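Local atomic coordinates of putative uncharacterized protein (PDB entry 2RB5), a protein that probably acts as a magnesium-dependent phosphatase of the haloacid dehalogenase (HAD) superfamily, hydrolysing phosphate esters. Residues 3-8 against 37-42; 7-12 against 50-55; 187-192 against 215-220. All blocks are in the same frame, centred on the assembly; numbering follows the deposited sequence. Where two conformers were deposited one is given.

Interaction 1 (3-8 against 37-42); sequences KALFFD and LKIFIA. With MG (magnesium ion), chain B; WO6 (trioxido(oxo)tungsten), chain C.
Lys3 to Asp8 and Leu37 to Ala42 lie in parallel register, their strand axes 4.5 Å apart and inclined by 26°, and five backbone hydrogen bonds join them: Lys3 O, Leu5 N, Leu5 O, Phe7 N and Phe7 O pair in turn with Lys38 N, Lys38 O, Phe40 N, Phe40 O and Ala42 N. On one face of the sheet Phe6 and Phe40 lie side by side. Phe6 CG stands anti to its carbonyl carbon (chi1 -65°) and Phe40 does likewise, which points both rings the same way; their planes, 23° apart, are slid until they barely overlap, with Phe40 CD1 over one face of Phe6, 3.5 Å from its CE2. Ala4 CB meets the edge of the Phe40 ring at 3.8 Å from CE1. On the other face Leu5 CD1 reaches Leu37 CG at 4.1 Å, and Phe7 CE1 meets Ile39 CG2 at 4.0 Å. An alanine at Leu5 would keep the backbone bonds but is likely to open a gap beside Leu37, whose CG and CB would lose the Leu5 CD1 methyl. Beyond the strand end, Asp8 binds the magnesium ion through OD1. Strand 4-7, helix 23-34 and strand 38-42 form a beta-alpha-beta unit whose two strands are adjacent in the sheet. Helix 188-199 covers Phe6 and Phe40, helix 23-34 packs on Leu37, Ile39 and Phe7, and strands 206-210 and 64-67 flank the pair.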
loop_
_atom_site.group_PDB
_atom_site.type_symbol
_atom_site.label_atom_id
_atom_site.label_comp_id
_atom_site.label_asym_id
_atom_site.label_seq_id
_atom_site.Cartn_x
_atom_site.Cartn_y
_atom_site.Cartn_z
ATOM N N LYS A 3 3.809 15.976 -12.803
ATOM C CA LYS A 3 2.480 16.437 -12.466
ATOM C C LYS A 3 1.820 15.643 -11.336
ATOM O O LYS A 3 0.892 16.175 -10.716
ATOM C CB LYS A 3 1.558 16.412 -13.692
ATOM C CG LYS A 3 1.959 17.438 -14.745
ATOM C CD LYS A 3 0.984 17.576 -15.888
ATOM C CE LYS A 3 1.102 18.881 -16.658
ATOM N NZ LYS A 3 0.144 19.095 -17.789
ATOM N N ALA A 4 2.217 14.423 -11.090
ATOM C CA ALA A 4 1.563 13.544 -10.140
ATOM C C ALA A 4 2.611 12.850 -9.288
ATOM O O ALA A 4 3.561 12.263 -9.822
ATOM C CB ALA A 4 0.753 12.485 -10.835
ATOM N N LEU A 5 2.402 12.913 -7.970
ATOM C CA LEU A 5 3.253 12.286 -6.967
ATOM C C LEU A 5 2.478 11.146 -6.335
ATOM O O LEU A 5 1.332 11.334 -5.920
ATOM C CB LEU A 5 3.637 13.268 -5.873
ATOM C CG LEU A 5 4.237 14.590 -6.343
ATOM C CD1 LEU A 5 4.532 15.476 -5.149
ATOM C CD2 LEU A 5 5.484 14.405 -7.174
ATOM N N PHE A 6 3.099 9.972 -6.220
ATOM C CA PHE A 6 2.481 8.800 -5.621
ATOM C C PHE A 6 3.284 8.350 -4.425
ATOM O O PHE A 6 4.457 7.951 -4.591
ATOM C CB PHE A 6 2.415 7.635 -6.641
ATOM C CG PHE A 6 1.497 7.979 -7.792
ATOM C CD1 PHE A 6 1.973 8.582 -8.950
ATOM C CD2 PHE A 6 0.134 7.736 -7.689
ATOM C CE1 PHE A 6 1.091 8.921 -9.974
ATOM C CE2 PHE A 6 -0.734 8.069 -8.704
ATOM C CZ PHE A 6 -0.249 8.663 -9.862
ATOM N N PHE A 7 2.692 8.400 -3.253
ATOM C CA PHE A 7 3.386 8.094 -2.014
ATOM C C PHE A 7 2.834 6.845 -1.347
ATOM O O PHE A 7 1.669 6.800 -0.963
ATOM C CB PHE A 7 3.230 9.220 -0.996
ATOM C CG PHE A 7 3.879 10.516 -1.398
ATOM C CD1 PHE A 7 3.136 11.544 -1.971
ATOM C CD2 PHE A 7 5.232 10.736 -1.189
ATOM C CE1 PHE A 7 3.737 12.729 -2.345
ATOM C CE2 PHE A 7 5.824 11.921 -1.562
ATOM C CZ PHE A 7 5.086 12.919 -2.145
ATOM N N ASP A 8 3.717 5.856 -1.128
ATOM C CA ASP A 8 3.442 4.841 -0.113
ATOM C C ASP A 8 3.280 5.540 1.254
ATOM O O ASP A 8 3.804 6.634 1.476
ATOM C CB ASP A 8 4.595 3.860 -0.118
ATOM C CG ASP A 8 4.499 2.803 0.955
ATOM O OD1 ASP A 8 5.456 2.672 1.742
ATOM O OD2 ASP A 8 3.436 2.124 0.964
ATOM N N LEU A 37 1.105 20.359 -7.993
ATOM C CA LEU A 37 1.296 18.899 -8.047
ATOM C C LEU A 37 0.016 18.248 -7.524
ATOM O O LEU A 37 -0.568 18.697 -6.554
ATOM C CB LEU A 37 2.466 18.442 -7.188
ATOM C CG LEU A 37 3.869 18.595 -7.773
ATOM C CD1 LEU A 37 4.006 17.752 -9.045
ATOM C CD2 LEU A 37 4.254 20.035 -8.022
ATOM N N LYS A 38 -0.353 17.145 -8.159
ATOM C CA LYS A 38 -1.355 16.262 -7.608
ATOM C C LYS A 38 -0.645 15.263 -6.709
ATOM O O LYS A 38 0.393 14.698 -7.071
ATOM C CB LYS A 38 -2.172 15.567 -8.685
ATOM C CG LYS A 38 -2.813 16.492 -9.666
ATOM C CD LYS A 38 -3.682 17.581 -9.061
ATOM C CE LYS A 38 -4.428 18.265 -10.197
ATOM N NZ LYS A 38 -5.154 19.485 -9.726
ATOM N N ILE A 39 -1.229 15.043 -5.539
ATOM C CA ILE A 39 -0.631 14.215 -4.484
ATOM C C ILE A 39 -1.528 13.044 -4.217
ATOM O O ILE A 39 -2.680 13.202 -3.791
ATOM C CB ILE A 39 -0.423 15.070 -3.209
ATOM C CG1 ILE A 39 0.584 16.194 -3.460
ATOM C CG2 ILE A 39 0.007 14.207 -2.039
ATOM C CD1 ILE A 39 0.755 17.191 -2.365
ATOM N N PHE A 40 -1.006 11.841 -4.432
ATOM C CA PHE A 40 -1.797 10.619 -4.312
ATOM C C PHE A 40 -1.144 9.695 -3.283
ATOM O O PHE A 40 0.084 9.574 -3.196
ATOM C CB PHE A 40 -1.861 9.912 -5.667
ATOM C CG PHE A 40 -2.516 10.767 -6.710
ATOM C CD1 PHE A 40 -1.780 11.312 -7.748
ATOM C CD2 PHE A 40 -3.870 11.054 -6.626
ATOM C CE1 PHE A 40 -2.413 12.145 -8.672
ATOM C CE2 PHE A 40 -4.499 11.891 -7.527
ATOM C CZ PHE A 40 -3.758 12.417 -8.563
ATOM N N ILE A 41 -1.994 8.985 -2.551
ATOM C CA ILE A 41 -1.570 7.885 -1.684
ATOM C C ILE A 41 -1.603 6.598 -2.494
ATOM O O ILE A 41 -2.541 6.374 -3.264
ATOM C CB ILE A 41 -2.516 7.830 -0.468
ATOM C CG1 ILE A 41 -2.437 9.138 0.327
ATOM C CG2 ILE A 41 -2.289 6.587 0.355
ATOM C CD1 ILE A 41 -1.073 9.453 0.893
ATOM N N ALA A 42 -0.591 5.740 -2.303
ATOM C CA ALA A 42 -0.524 4.440 -2.951
ATOM C C ALA A 42 -0.109 3.434 -1.911
ATOM O O ALA A 42 1.102 3.307 -1.621
ATOM C CB ALA A 42 0.397 4.498 -4.157
HETATM MG MG MG B . 5.972 1.016 2.875
HETATM W W WO6 C . 2.358 0.825 2.508
HETATM O O1 WO6 C . 1.354 -0.088 3.718
HETATM O O2 WO6 C . 3.946 0.652 3.187
HETATM O O3 WO6 C . 1.537 2.269 2.772
HETATM O O4 WO6 C . 1.893 -0.189 1.252
HETATM O O HOH W 1 5.902 -0.209 1.168
HETATM O O HOH W 2 6.701 -0.452 4.123
#

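Interaction 2 (7-12 against 50-55); sequences FDIDGT and INNLSE. With MG (magnesium ion), chain B; WO6 (trioxido(oxo)tungsten), chain C.
Ile9 reaches across to three residues of 50-55. Its CD1 touches Leu53 CD1 at 3.8 Å and Ile50 CG2 at 4.1 Å, the two isoleucine side chains crossing at about a right angle, while its CG2 branch lies 3.6 Å from Asn52 ND2. The amide of Asn52 is brought there by a chi1 of 57°, which sets CG between the backbone N and the carbonyl carbon. From that place ND2 also faces Asp10 OD1 at 3.4 Å, the carboxylate and amide planes turned 42° apart; Asn52 OD1, beside the Ile9 methyl, is buried without a polar partner. Asp10 OD2 forms a salt bridge with Arg45, a residue that Asn52 also touches. Behind these side chains the loop backbone grips the bound ions: Ile9 N and Asp10 N both donate to O3 of the tungsten group, Ile9 N at 2.9 Å, and Asp10 O binds the magnesium ion at 2.1 Å. Thr12 ties the turn back on itself, its N bonding to Ile9 O and its OG1 donating at 2.9 Å to the anti lone pair of Asp8 OD1. Asp8, Asp10 and Thr12 fit the DxDx(T/V) signature of HAD phosphatases, in which the first aspartate is generally the nucleophile; the tungsten atom 2.3 Å from Asp8 OD2 is consistent with mimicry of a phosphoryl-transfer state.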
loop_
_atom_site.group_PDB
_atom_site.type_symbol
_atom_site.label_atom_id
_atom_site.label_comp_id
_atom_site.label_asym_id
_atom_site.label_seq_id
_atom_site.Cartn_x
_atom_site.Cartn_y
_atom_site.Cartn_z
ATOM N N PHE A 7 2.692 8.400 -3.253
ATOM C CA PHE A 7 3.386 8.094 -2.014
ATOM C C PHE A 7 2.834 6.845 -1.347
ATOM O O PHE A 7 1.669 6.800 -0.963
ATOM C CB PHE A 7 3.230 9.220 -0.996
ATOM C CG PHE A 7 3.879 10.516 -1.398
ATOM C CD1 PHE A 7 3.136 11.544 -1.971
ATOM C CD2 PHE A 7 5.232 10.736 -1.189
ATOM C CE1 PHE A 7 3.737 12.729 -2.345
ATOM C CE2 PHE A 7 5.824 11.921 -1.562
ATOM C CZ PHE A 7 5.086 12.919 -2.145
ATOM N N ASP A 8 3.717 5.856 -1.128
ATOM C CA ASP A 8 3.442 4.841 -0.113
ATOM C C ASP A 8 3.280 5.540 1.254
ATOM O O ASP A 8 3.804 6.634 1.476
ATOM C CB ASP A 8 4.595 3.860 -0.118
ATOM C CG ASP A 8 4.499 2.803 0.955
ATOM O OD1 ASP A 8 5.456 2.672 1.742
ATOM O OD2 ASP A 8 3.436 2.124 0.964
ATOM N N ILE A 9 2.576 4.858 2.165
ATOM C CA ILE A 9 2.430 5.392 3.520
ATOM C C ILE A 9 3.532 4.872 4.435
ATOM O O ILE A 9 4.430 5.630 4.864
ATOM C CB ILE A 9 1.049 5.112 4.152
ATOM C CG1 ILE A 9 -0.096 5.656 3.286
ATOM C CG2 ILE A 9 1.012 5.711 5.536
ATOM C CD1 ILE A 9 -1.466 5.193 3.758
ATOM N N ASP A 10 3.503 3.610 4.795
ATOM C CA ASP A 10 4.342 3.096 5.888
ATOM C C ASP A 10 5.780 2.976 5.448
ATOM O O ASP A 10 6.133 2.322 4.488
ATOM C CB ASP A 10 3.804 1.753 6.330
ATOM C CG ASP A 10 2.384 1.897 6.831
ATOM O OD1 ASP A 10 2.183 2.460 7.913
ATOM O OD2 ASP A 10 1.436 1.489 6.066
ATOM N N GLY A 11 6.652 3.699 6.195
ATOM C CA GLY A 11 8.062 3.747 5.855
ATOM C C GLY A 11 8.428 4.787 4.807
ATOM O O GLY A 11 9.610 4.922 4.480
ATOM N N THR A 12 7.447 5.491 4.276
ATOM C CA THR A 12 7.617 6.477 3.208
ATOM C C THR A 12 7.129 7.842 3.654
ATOM O O THR A 12 7.939 8.797 3.697
ATOM C CB THR A 12 6.952 5.946 1.921
ATOM O OG1 THR A 12 7.573 4.705 1.562
ATOM C CG2 THR A 12 7.128 6.952 0.801
ATOM N N ILE A 50 -6.564 3.089 7.246
ATOM C CA ILE A 50 -5.715 4.258 7.045
ATOM C C ILE A 50 -6.003 5.255 8.177
ATOM O O ILE A 50 -6.853 6.127 8.054
ATOM C CB ILE A 50 -5.869 4.909 5.649
ATOM C CG1 ILE A 50 -5.509 3.906 4.564
ATOM C CG2 ILE A 50 -5.009 6.135 5.552
ATOM C CD1 ILE A 50 -5.778 4.361 3.165
ATOM N N ASN A 51 -5.283 5.051 9.291
ATOM C CA ASN A 51 -5.511 5.793 10.531
ATOM C C ASN A 51 -4.370 6.723 10.854
ATOM O O ASN A 51 -4.329 7.236 11.976
ATOM C CB ASN A 51 -5.709 4.797 11.692
ATOM C CG ASN A 51 -4.458 4.061 12.094
ATOM O OD1 ASN A 51 -3.531 3.919 11.308
ATOM N ND2 ASN A 51 -4.370 3.587 13.366
ATOM N N ASN A 52 -3.460 6.942 9.929
ATOM C CA ASN A 52 -2.157 7.600 10.175
ATOM C C ASN A 52 -1.883 8.748 9.264
ATOM O O ASN A 52 -0.748 9.226 9.242
ATOM C CB ASN A 52 -1.048 6.550 10.159
ATOM C CG ASN A 52 -0.973 5.736 8.872
ATOM O OD1 ASN A 52 -1.756 5.942 7.951
ATOM N ND2 ASN A 52 0.001 4.847 8.866
ATOM N N LEU A 53 -2.866 9.262 8.547
ATOM C CA LEU A 53 -2.704 10.358 7.620
ATOM C C LEU A 53 -3.424 11.631 7.981
ATOM O O LEU A 53 -3.529 12.548 7.167
ATOM C CB LEU A 53 -3.133 9.958 6.181
ATOM C CG LEU A 53 -2.282 8.890 5.526
ATOM C CD1 LEU A 53 -2.812 8.699 4.106
ATOM C CD2 LEU A 53 -0.785 9.240 5.509
ATOM N N SER A 54 -3.933 11.723 9.233
ATOM C CA SER A 54 -4.758 12.911 9.542
ATOM C C SER A 54 -4.056 14.241 9.329
ATOM O O SER A 54 -4.723 15.192 8.918
ATOM C CB SER A 54 -5.291 12.865 10.986
ATOM O OG SER A 54 -4.293 12.789 11.958
ATOM N N GLU A 55 -2.746 14.290 9.518
ATOM C CA GLU A 55 -2.107 15.574 9.311
ATOM C C GLU A 55 -2.258 16.063 7.856
ATOM O O GLU A 55 -2.433 17.247 7.585
ATOM C CB GLU A 55 -0.609 15.494 9.684
ATOM C CG GLU A 55 -0.492 15.286 11.188
ATOM C CD GLU A 55 0.797 14.583 11.523
ATOM O OE1 GLU A 55 1.190 13.721 10.720
ATOM O OE2 GLU A 55 1.448 14.864 12.509
HETATM MG MG MG B . 5.972 1.016 2.875
HETATM W W WO6 C . 2.358 0.825 2.508
HETATM O O1 WO6 C . 1.354 -0.088 3.718
HETATM O O2 WO6 C . 3.946 0.652 3.187
HETATM O O3 WO6 C . 1.537 2.269 2.772
HETATM O O4 WO6 C . 1.893 -0.189 1.252
HETATM O O HOH W 1 5.902 -0.209 1.168
HETATM O O HOH W 2 6.701 -0.452 4.123
#

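Interaction 3 (187-192 against 215-220); sequences TKQKGI and DISMLR. With WO6 (trioxido(oxo)tungsten), chain C.
Lys188 and Asp215 meet because the lysine, with CG anti to its carbonyl carbon (chi1 -66°), runs fully extended beyond that atom and carries NZ past the helix start to the aspartate. A second pair, Thr187 and Ser217, depends on matching torsions: each hydroxyl sits between its own backbone N and carbonyl carbon, at 72° and 63°, and the two oxygens, Thr187 OG1 and Ser217 OG, share a hydrogen bond of 3.1 Å. The Lys188 NZ to Asp215 OD1 salt bridge is short, 2.7 Å, and arrives nearly along the carboxylate C-O direction. The same NZ donates to O4 of the tungsten group at 3.0 Å and to the backbone oxygen of Ala42, so several acceptors fix the position of the ammonium group. The second carboxylate oxygen of Asp215, OD2, accepts from the backbone N atoms of Asp211 and Gly212. Thr187 has a further task as N-cap of helix 188-199, where its OG1 takes a weak bond from Gln189 N. Met218 packs against the aliphatic part of Lys188; the methionine side chain crosses the lysine chain obliquely, SD 3.9 Å from Lys188 CB, and Met218 CB meets Ile192 CD1 at 3.7 Å. At the outer margin one water donates both to Gln189 OE1 and to Ser217 O, bridging the helices. Asp215 is a magnesium-site residue of this protein whose side chain here lies about 4 Å from the ion at its nearest atom, in the second shell. A lysine reaching the anion from a helix start, paired with an acid from the loop after strand 206-210, matches motifs III and IV of the HAD active site.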
loop_
_atom_site.group_PDB
_atom_site.type_symbol
_atom_site.label_atom_id
_atom_site.label_comp_id
_atom_site.label_asym_id
_atom_site.label_seq_id
_atom_site.Cartn_x
_atom_site.Cartn_y
_atom_site.Cartn_z
ATOM N N THR A 187 -1.567 -4.227 -8.748
ATOM C CA THR A 187 -0.431 -3.721 -8.014
ATOM C C THR A 187 -0.501 -2.189 -8.029
ATOM O O THR A 187 -1.345 -1.616 -8.717
ATOM C CB THR A 187 0.935 -4.140 -8.601
ATOM O OG1 THR A 187 1.116 -3.416 -9.798
ATOM C CG2 THR A 187 0.913 -5.639 -8.914
ATOM N N LYS A 188 0.391 -1.553 -7.320
ATOM C CA LYS A 188 0.329 -0.070 -7.318
ATOM C C LYS A 188 0.559 0.499 -8.704
ATOM O O LYS A 188 0.107 1.614 -8.967
ATOM C CB LYS A 188 1.311 0.496 -6.310
ATOM C CG LYS A 188 0.958 0.153 -4.860
ATOM C CD LYS A 188 1.958 0.699 -3.871
ATOM C CE LYS A 188 1.702 0.155 -2.498
ATOM N NZ LYS A 188 2.536 0.819 -1.457
ATOM N N GLN A 189 1.217 -0.208 -9.610
ATOM C CA GLN A 189 1.347 0.218 -11.021
ATOM C C GLN A 189 -0.036 0.390 -11.660
ATOM O O GLN A 189 -0.258 1.384 -12.383
ATOM C CB GLN A 189 2.195 -0.785 -11.779
ATOM C CG GLN A 189 2.072 -0.807 -13.313
ATOM C CD GLN A 189 3.036 -1.760 -13.940
ATOM O OE1 GLN A 189 3.889 -2.331 -13.250
ATOM N NE2 GLN A 189 2.955 -1.897 -15.257
ATOM N N LYS A 190 -0.943 -0.573 -11.453
ATOM C CA LYS A 190 -2.321 -0.458 -11.933
ATOM C C LYS A 190 -2.994 0.781 -11.356
ATOM O O LYS A 190 -3.709 1.501 -12.030
ATOM C CB LYS A 190 -3.105 -1.740 -11.572
ATOM C CG LYS A 190 -4.585 -1.688 -11.809
ATOM C CD LYS A 190 -4.984 -1.471 -13.247
ATOM C CE LYS A 190 -6.455 -1.840 -13.461
ATOM N NZ LYS A 190 -6.941 -1.516 -14.838
ATOM N N GLY A 191 -2.760 1.016 -10.058
ATOM C CA GLY A 191 -3.322 2.196 -9.425
ATOM C C GLY A 191 -2.845 3.490 -10.075
ATOM O O GLY A 191 -3.654 4.381 -10.312
ATOM N N ILE A 192 -1.552 3.590 -10.371
ATOM C CA ILE A 192 -1.052 4.754 -11.076
ATOM C C ILE A 192 -1.786 4.925 -12.375
ATOM O O ILE A 192 -2.245 6.035 -12.711
ATOM C CB ILE A 192 0.483 4.679 -11.284
ATOM C CG1 ILE A 192 1.202 4.895 -9.997
ATOM C CG2 ILE A 192 0.916 5.687 -12.371
ATOM C CD1 ILE A 192 2.720 4.875 -10.024
ATOM N N ASP A 215 6.232 -1.779 -3.437
ATOM C CA ASP A 215 6.431 -0.545 -4.180
ATOM C C ASP A 215 7.260 -0.761 -5.449
ATOM O O ASP A 215 7.363 0.159 -6.254
ATOM C CB ASP A 215 7.139 0.496 -3.309
ATOM C CG ASP A 215 6.300 0.838 -2.091
ATOM O OD1 ASP A 215 5.074 1.019 -2.277
ATOM O OD2 ASP A 215 6.909 0.933 -0.994
ATOM N N ILE A 216 7.898 -1.917 -5.600
ATOM C CA ILE A 216 8.823 -2.079 -6.710
ATOM C C ILE A 216 8.156 -1.853 -8.058
ATOM O O ILE A 216 8.707 -1.192 -8.911
ATOM C CB ILE A 216 9.531 -3.453 -6.590
ATOM C CG1 ILE A 216 10.579 -3.413 -5.475
ATOM C CG2 ILE A 216 10.132 -3.851 -7.949
ATOM C CD1 ILE A 216 11.218 -4.722 -5.117
ATOM N N SER A 217 6.930 -2.377 -8.238
ATOM C CA SER A 217 6.318 -2.194 -9.583
ATOM C C SER A 217 6.068 -0.708 -9.826
ATOM O O SER A 217 6.231 -0.281 -10.968
ATOM C CB SER A 217 5.107 -3.048 -9.819
ATOM O OG SER A 217 4.061 -2.731 -8.922
ATOM N N MET A 218 5.635 0.075 -8.840
ATOM C CA MET A 218 5.379 1.475 -9.101
ATOM C C MET A 218 6.670 2.280 -9.177
ATOM O O MET A 218 6.688 3.360 -9.828
ATOM C CB MET A 218 4.391 2.113 -8.134
ATOM C CG MET A 218 4.864 2.368 -6.730
ATOM S SD MET A 218 3.721 3.529 -5.919
ATOM C CE MET A 218 4.530 3.768 -4.351
ATOM N N LEU A 219 7.753 1.869 -8.509
ATOM C CA LEU A 219 9.050 2.531 -8.633
ATOM C C LEU A 219 9.571 2.380 -10.059
ATOM O O LEU A 219 10.144 3.310 -10.611
ATOM C CB LEU A 219 10.050 1.977 -7.604
ATOM C CG LEU A 219 9.741 2.381 -6.177
ATOM C CD1 LEU A 219 10.579 1.542 -5.208
ATOM C CD2 LEU A 219 9.955 3.852 -5.949
ATOM N N ARG A 220 9.374 1.195 -10.655
ATOM C CA ARG A 220 9.756 0.959 -12.031
ATOM C C ARG A 220 8.865 1.666 -13.029
ATOM O O ARG A 220 9.282 2.173 -14.064
ATOM C CB ARG A 220 9.662 -0.529 -12.368
ATOM C CG ARG A 220 10.719 -1.332 -11.634
ATOM C CD ARG A 220 10.665 -2.767 -12.157
ATOM N NE ARG A 220 11.637 -3.607 -11.512
ATOM C CZ ARG A 220 11.575 -4.854 -11.132
ATOM N NH1 ARG A 220 10.490 -5.568 -11.358
ATOM N NH2 ARG A 220 12.620 -5.419 -10.534
HETATM W W WO6 C . 2.358 0.825 2.508
HETATM O O1 WO6 C . 1.354 -0.088 3.718
HETATM O O2 WO6 C . 3.946 0.652 3.187
HETATM O O3 WO6 C . 1.537 2.269 2.772
HETATM O O4 WO6 C . 1.893 -0.189 1.252
HETATM O O HOH W 3 6.448 -1.996 -13.147
#

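Overall arrangement
Three contacts surround one metal and anion site at the ends of the parallel strands of a HAD Rossmann-like sheet. Interactions 1 and 2 start from the same part of the chain, sharing Phe7 and Asp8, while interaction 3 follows later. The centre of interaction 1 is about 12 Å from each of the other two, which lie about 17 Å apart. Ile41 links the first two, packing on Ile9 and Leu53; Phe6 on Ile192, Ala42 on Met218, and Lys188 NZ, which reaches Ala42 O and the shared Asp8 OD2, link the first to the third. The central strands end at the site, the 7-12 loop supplies two magnesium ligands, and helix 188-199 delivers a lysine from some 180 residues further on.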